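Local coordinates for protein translation initiation factor eIF2B, subunit delta (Archaeoglobus fulgidus, PDB 1T5O) that probably catalyses the interconversion of methylthioribose-1-phosphate and methylthioribulose-1-phosphate, an isomerase step of methionine biosynthesis, at residues 51-63 / 115-127. Numbering follows the deposited sequence.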
loop_
_atom_site.group_PDB
_atom_site.type_symbol
_atom_site.label_atom_id
_atom_site.label_comp_id
_atom_site.label_asym_id
_atom_site.label_seq_id
_atom_site.Cartn_x
_atom_site.Cartn_y
_atom_site.Cartn_z
ATOM N N GLU A 51 3.346 2.695 -28.197
ATOM C CA GLU A 51 3.900 2.403 -29.504
ATOM C C GLU A 51 2.905 2.927 -30.526
ATOM O O GLU A 51 3.280 3.580 -31.498
ATOM C CB GLU A 51 4.092 0.899 -29.721
ATOM C CG GLU A 51 4.822 0.612 -31.030
ATOM C CD GLU A 51 4.718 -0.830 -31.454
ATOM O OE1 GLU A 51 3.974 -1.580 -30.800
ATOM O OE2 GLU A 51 5.362 -1.215 -32.449
ATOM N N ALA A 52 1.631 2.626 -30.291
ATOM C CA ALA A 52 0.573 3.076 -31.179
ATOM C C ALA A 52 0.506 4.609 -31.153
ATOM O O ALA A 52 0.213 5.244 -32.174
ATOM C CB ALA A 52 -0.773 2.449 -30.750
ATOM N N ALA A 53 0.785 5.209 -29.996
ATOM C CA ALA A 53 0.776 6.668 -29.895
ATOM C C ALA A 53 1.883 7.244 -30.787
ATOM O O ALA A 53 1.675 8.227 -31.509
ATOM C CB ALA A 53 0.993 7.110 -28.448
ATOM N N GLY A 54 3.065 6.630 -30.724
ATOM C CA GLY A 54 4.176 7.074 -31.544
ATOM C C GLY A 54 3.845 7.025 -33.029
ATOM O O GLY A 54 4.102 7.987 -33.752
ATOM N N ALA A 55 3.273 5.909 -33.481
ATOM C CA ALA A 55 2.907 5.734 -34.893
ATOM C C ALA A 55 1.773 6.651 -35.334
ATOM O O ALA A 55 1.846 7.258 -36.396
ATOM C CB ALA A 55 2.530 4.276 -35.168
ATOM N N TYR A 56 0.712 6.739 -34.538
ATOM C CA TYR A 56 -0.395 7.615 -34.911
ATOM C C TYR A 56 0.106 9.049 -34.871
ATOM O O TYR A 56 -0.422 9.916 -35.570
ATOM C CB TYR A 56 -1.578 7.463 -33.955
ATOM C CG TYR A 56 -2.396 6.210 -34.184
ATOM C CD1 TYR A 56 -2.880 5.888 -35.456
ATOM C CD2 TYR A 56 -2.736 5.378 -33.125
ATOM C CE1 TYR A 56 -3.692 4.761 -35.658
ATOM C CE2 TYR A 56 -3.544 4.259 -33.307
ATOM C CZ TYR A 56 -4.019 3.954 -34.566
ATOM O OH TYR A 56 -4.818 2.846 -34.731
ATOM N N GLY A 57 1.130 9.286 -34.046
ATOM C CA GLY A 57 1.695 10.620 -33.934
ATOM C C GLY A 57 2.185 11.102 -35.287
ATOM O O GLY A 57 1.927 12.241 -35.672
ATOM N N ILE A 58 2.891 10.222 -36.002
ATOM C CA ILE A 58 3.434 10.517 -37.329
ATOM C C ILE A 58 2.297 10.710 -38.337
ATOM O O ILE A 58 2.371 11.589 -39.194
ATOM C CB ILE A 58 4.376 9.363 -37.812
ATOM C CG1 ILE A 58 5.554 9.201 -36.838
ATOM C CG2 ILE A 58 4.843 9.605 -39.250
ATOM C CD1 ILE A 58 6.356 10.488 -36.546
ATOM N N ALA A 59 1.249 9.886 -38.245
ATOM C CA ALA A 59 0.109 10.023 -39.151
ATOM C C ALA A 59 -0.544 11.371 -38.854
ATOM O O ALA A 59 -1.000 12.087 -39.753
ATOM C CB ALA A 59 -0.887 8.900 -38.930
ATOM N N LEU A 60 -0.575 11.717 -37.575
ATOM C CA LEU A 60 -1.146 12.979 -37.148
ATOM C C LEU A 60 -0.290 14.136 -37.671
ATOM O O LEU A 60 -0.790 15.052 -38.311
ATOM C CB LEU A 60 -1.220 13.032 -35.615
ATOM C CG LEU A 60 -1.747 14.321 -34.964
ATOM C CD1 LEU A 60 -3.101 14.708 -35.574
ATOM C CD2 LEU A 60 -1.879 14.113 -33.464
ATOM N N ALA A 61 1.001 14.094 -37.396
ATOM C CA ALA A 61 1.896 15.157 -37.840
ATOM C C ALA A 61 1.810 15.417 -39.346
ATOM O O ALA A 61 1.989 16.554 -39.798
ATOM C CB ALA A 61 3.319 14.819 -37.458
ATOM N N ALA A 62 1.545 14.365 -40.119
ATOM C CA ALA A 62 1.454 14.481 -41.571
ATOM C C ALA A 62 0.105 15.003 -42.042
ATOM O O ALA A 62 -0.066 15.304 -43.224
ATOM C CB ALA A 62 1.736 13.125 -42.228
ATOM N N ARG A 63 -0.850 15.096 -41.123
ATOM C CA ARG A 63 -2.184 15.572 -41.459
ATOM C C ARG A 63 -2.477 16.902 -40.768
ATOM O O ARG A 63 -3.368 17.644 -41.183
ATOM C CB ARG A 63 -3.233 14.525 -41.056
ATOM C CG ARG A 63 -3.208 13.250 -41.895
ATOM C CD ARG A 63 -4.116 12.170 -41.314
ATOM N NE ARG A 63 -4.351 11.083 -42.263
ATOM C CZ ARG A 63 -3.409 10.263 -42.722
ATOM N NH1 ARG A 63 -2.149 10.392 -42.317
ATOM N NH2 ARG A 63 -3.724 9.325 -43.606
ATOM N N LYS A 115 0.846 10.601 -46.535
ATOM C CA LYS A 115 -0.223 10.662 -45.548
ATOM C C LYS A 115 -0.850 9.282 -45.311
ATOM O O LYS A 115 -1.000 8.848 -44.160
ATOM C CB LYS A 115 -1.294 11.654 -46.002
ATOM C CG LYS A 115 -0.868 13.104 -45.890
ATOM C CD LYS A 115 -1.837 14.005 -46.603
ATOM C CE LYS A 115 -3.225 13.913 -46.009
ATOM N NZ LYS A 115 -4.267 14.473 -46.941
ATOM N N GLU A 116 -1.211 8.599 -46.396
ATOM C CA GLU A 116 -1.812 7.270 -46.308
ATOM C C GLU A 116 -0.846 6.244 -45.725
ATOM O O GLU A 116 -1.228 5.442 -44.874
ATOM C CB GLU A 116 -2.289 6.793 -47.697
ATOM C CG GLU A 116 -2.307 5.246 -47.894
ATOM C CD GLU A 116 -3.287 4.488 -46.970
ATOM O OE1 GLU A 116 -3.460 4.883 -45.783
ATOM O OE2 GLU A 116 -3.871 3.468 -47.427
ATOM N N LEU A 117 0.400 6.253 -46.186
ATOM C CA LEU A 117 1.367 5.288 -45.686
ATOM C C LEU A 117 1.626 5.444 -44.190
ATOM O O LEU A 117 1.824 4.445 -43.486
ATOM C CB LEU A 117 2.690 5.396 -46.444
ATOM C CG LEU A 117 2.655 4.896 -47.884
ATOM C CD1 LEU A 117 4.048 4.963 -48.484
ATOM C CD2 LEU A 117 2.105 3.482 -47.911
ATOM N N ALA A 118 1.644 6.689 -43.711
ATOM C CA ALA A 118 1.876 6.935 -42.294
ATOM C C ALA A 118 0.747 6.288 -41.512
ATOM O O ALA A 118 0.998 5.447 -40.648
ATOM C CB ALA A 118 1.928 8.443 -41.997
ATOM N N LEU A 119 -0.488 6.666 -41.840
ATOM C CA LEU A 119 -1.673 6.140 -41.170
ATOM C C LEU A 119 -1.797 4.626 -41.266
ATOM O O LEU A 119 -2.174 3.960 -40.297
ATOM C CB LEU A 119 -2.951 6.781 -41.743
ATOM C CG LEU A 119 -4.282 6.281 -41.146
ATOM C CD1 LEU A 119 -4.238 6.316 -39.607
ATOM C CD2 LEU A 119 -5.441 7.146 -41.666
ATOM N N ARG A 120 -1.490 4.087 -42.437
ATOM C CA ARG A 120 -1.582 2.653 -42.656
ATOM C C ARG A 120 -0.606 1.840 -41.773
ATOM O O ARG A 120 -0.967 0.784 -41.247
ATOM C CB ARG A 120 -1.341 2.361 -44.136
ATOM C CG ARG A 120 -1.311 0.902 -44.490
ATOM C CD ARG A 120 -1.460 0.725 -45.995
ATOM N NE ARG A 120 -1.106 -0.622 -46.431
ATOM C CZ ARG A 120 -1.149 -1.018 -47.701
ATOM N NH1 ARG A 120 -1.537 -0.163 -48.644
ATOM N NH2 ARG A 120 -0.791 -2.256 -48.032
ATOM N N GLU A 121 0.620 2.331 -41.614
ATOM C CA GLU A 121 1.603 1.646 -40.780
ATOM C C GLU A 121 1.137 1.705 -39.314
ATOM O O GLU A 121 1.171 0.709 -38.599
ATOM C CB GLU A 121 2.974 2.311 -40.936
ATOM C CG GLU A 121 4.107 1.703 -40.093
ATOM C CD GLU A 121 4.461 0.270 -40.487
ATOM O OE1 GLU A 121 3.895 -0.239 -41.480
ATOM O OE2 GLU A 121 5.314 -0.357 -39.804
ATOM N N ALA A 122 0.664 2.872 -38.890
ATOM C CA ALA A 122 0.180 3.047 -37.525
ATOM C C ALA A 122 -1.001 2.117 -37.244
ATOM O O ALA A 122 -1.070 1.493 -36.180
ATOM C CB ALA A 122 -0.226 4.519 -37.288
ATOM N N GLU A 123 -1.935 2.015 -38.190
ATOM C CA GLU A 123 -3.092 1.139 -37.989
ATOM C C GLU A 123 -2.692 -0.330 -37.958
ATOM O O GLU A 123 -3.285 -1.124 -37.229
ATOM C CB GLU A 123 -4.143 1.368 -39.073
ATOM C CG GLU A 123 -4.685 2.775 -39.047
ATOM C CD GLU A 123 -6.001 2.912 -39.774
ATOM O OE1 GLU A 123 -6.031 2.699 -41.004
ATOM O OE2 GLU A 123 -7.006 3.234 -39.104
ATOM N N LYS A 124 -1.684 -0.683 -38.743
ATOM C CA LYS A 124 -1.201 -2.056 -38.785
ATOM C C LYS A 124 -0.534 -2.418 -37.451
ATOM O O LYS A 124 -0.744 -3.508 -36.920
ATOM C CB LYS A 124 -0.198 -2.222 -39.930
ATOM C CG LYS A 124 0.527 -3.574 -39.973
ATOM C CD LYS A 124 1.697 -3.483 -40.947
ATOM C CE LYS A 124 2.478 -4.791 -41.085
ATOM N NZ LYS A 124 3.699 -4.540 -41.927
ATOM N N LEU A 125 0.261 -1.502 -36.912
ATOM C CA LEU A 125 0.933 -1.744 -35.652
ATOM C C LEU A 125 -0.072 -1.910 -34.515
ATOM O O LEU A 125 0.122 -2.754 -33.643
ATOM C CB LEU A 125 1.902 -0.608 -35.313
ATOM C CG LEU A 125 3.110 -0.428 -36.238
ATOM C CD1 LEU A 125 3.935 0.764 -35.757
ATOM C CD2 LEU A 125 3.963 -1.695 -36.254
ATOM N N ALA A 126 -1.141 -1.114 -34.525
ATOM C CA ALA A 126 -2.155 -1.206 -33.470
ATOM C C ALA A 126 -2.911 -2.534 -33.585
ATOM O O ALA A 126 -3.200 -3.178 -32.585
ATOM C CB ALA A 126 -3.135 -0.028 -33.552
ATOM N N GLU A 127 -3.216 -2.934 -34.817
ATOM C CA GLU A 127 -3.925 -4.178 -35.097
ATOM C C GLU A 127 -3.087 -5.383 -34.660
ATOM O O GLU A 127 -3.612 -6.385 -34.156
ATOM C CB GLU A 127 -4.188 -4.278 -36.600
ATOM C CG GLU A 127 -4.806 -5.575 -37.041
ATOM C CD GLU A 127 -6.225 -5.734 -36.535
ATOM O OE1 GLU A 127 -6.779 -4.763 -35.969
ATOM O OE2 GLU A 127 -6.786 -6.831 -36.709
HETATM O O HOH W 1 2.172 -3.301 -32.321
HETATM O O HOH W 2 -7.750 2.425 -35.930
#
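Tyr-56 enters a hole on helix 115-127 formed by Leu-119, Ala-122, Glu-123 and Ala-126, a knobs-into-holes fit. Walking out from its CB, CG and then CD1 lie by the Ala-122 methyl, CD1 at 3.5 Å from that CB. CE1 still lies by this methyl before reaching Glu-123 CG, which with Leu-119 CD1 sits at the ring edge; CZ passes Ala-122 O at 4.2 Å, and OH ends 3.5 Å from Ala-126 CB and bonds a water that weakly reaches Glu-123 OE2. With CG anti to the carbonyl carbon (chi1 -77°), the ring swings over to the neighbouring helix. The antiparallel segments 51-61 and 115-127, in the helix-rich N-terminal part of this MtnA-subfamily chain, bring their axes within 7.9 Å, at 164°; helix 92-105 packs against both, helix 70-85 against the first. Small residues allow that spacing: the methyls of Ala-55 and Ala-122 meet tightly, and Ala-59 CB rests on Leu-119 CA. Beyond them Arg-63 NH1 donates to Lys-115 O (2.7 Å), coming from the opposite face of that carbonyl to Leu-119 N, and also to Ala-59 O; NH2 adds a weak bond to Lys-115 O. Lys-115 CB and Leu-119 CB sandwich the guanidinium; replacing Arg-63 by an alanine would probably cost Lys-115 O both interhelical donors and open a gap beside Leu-119.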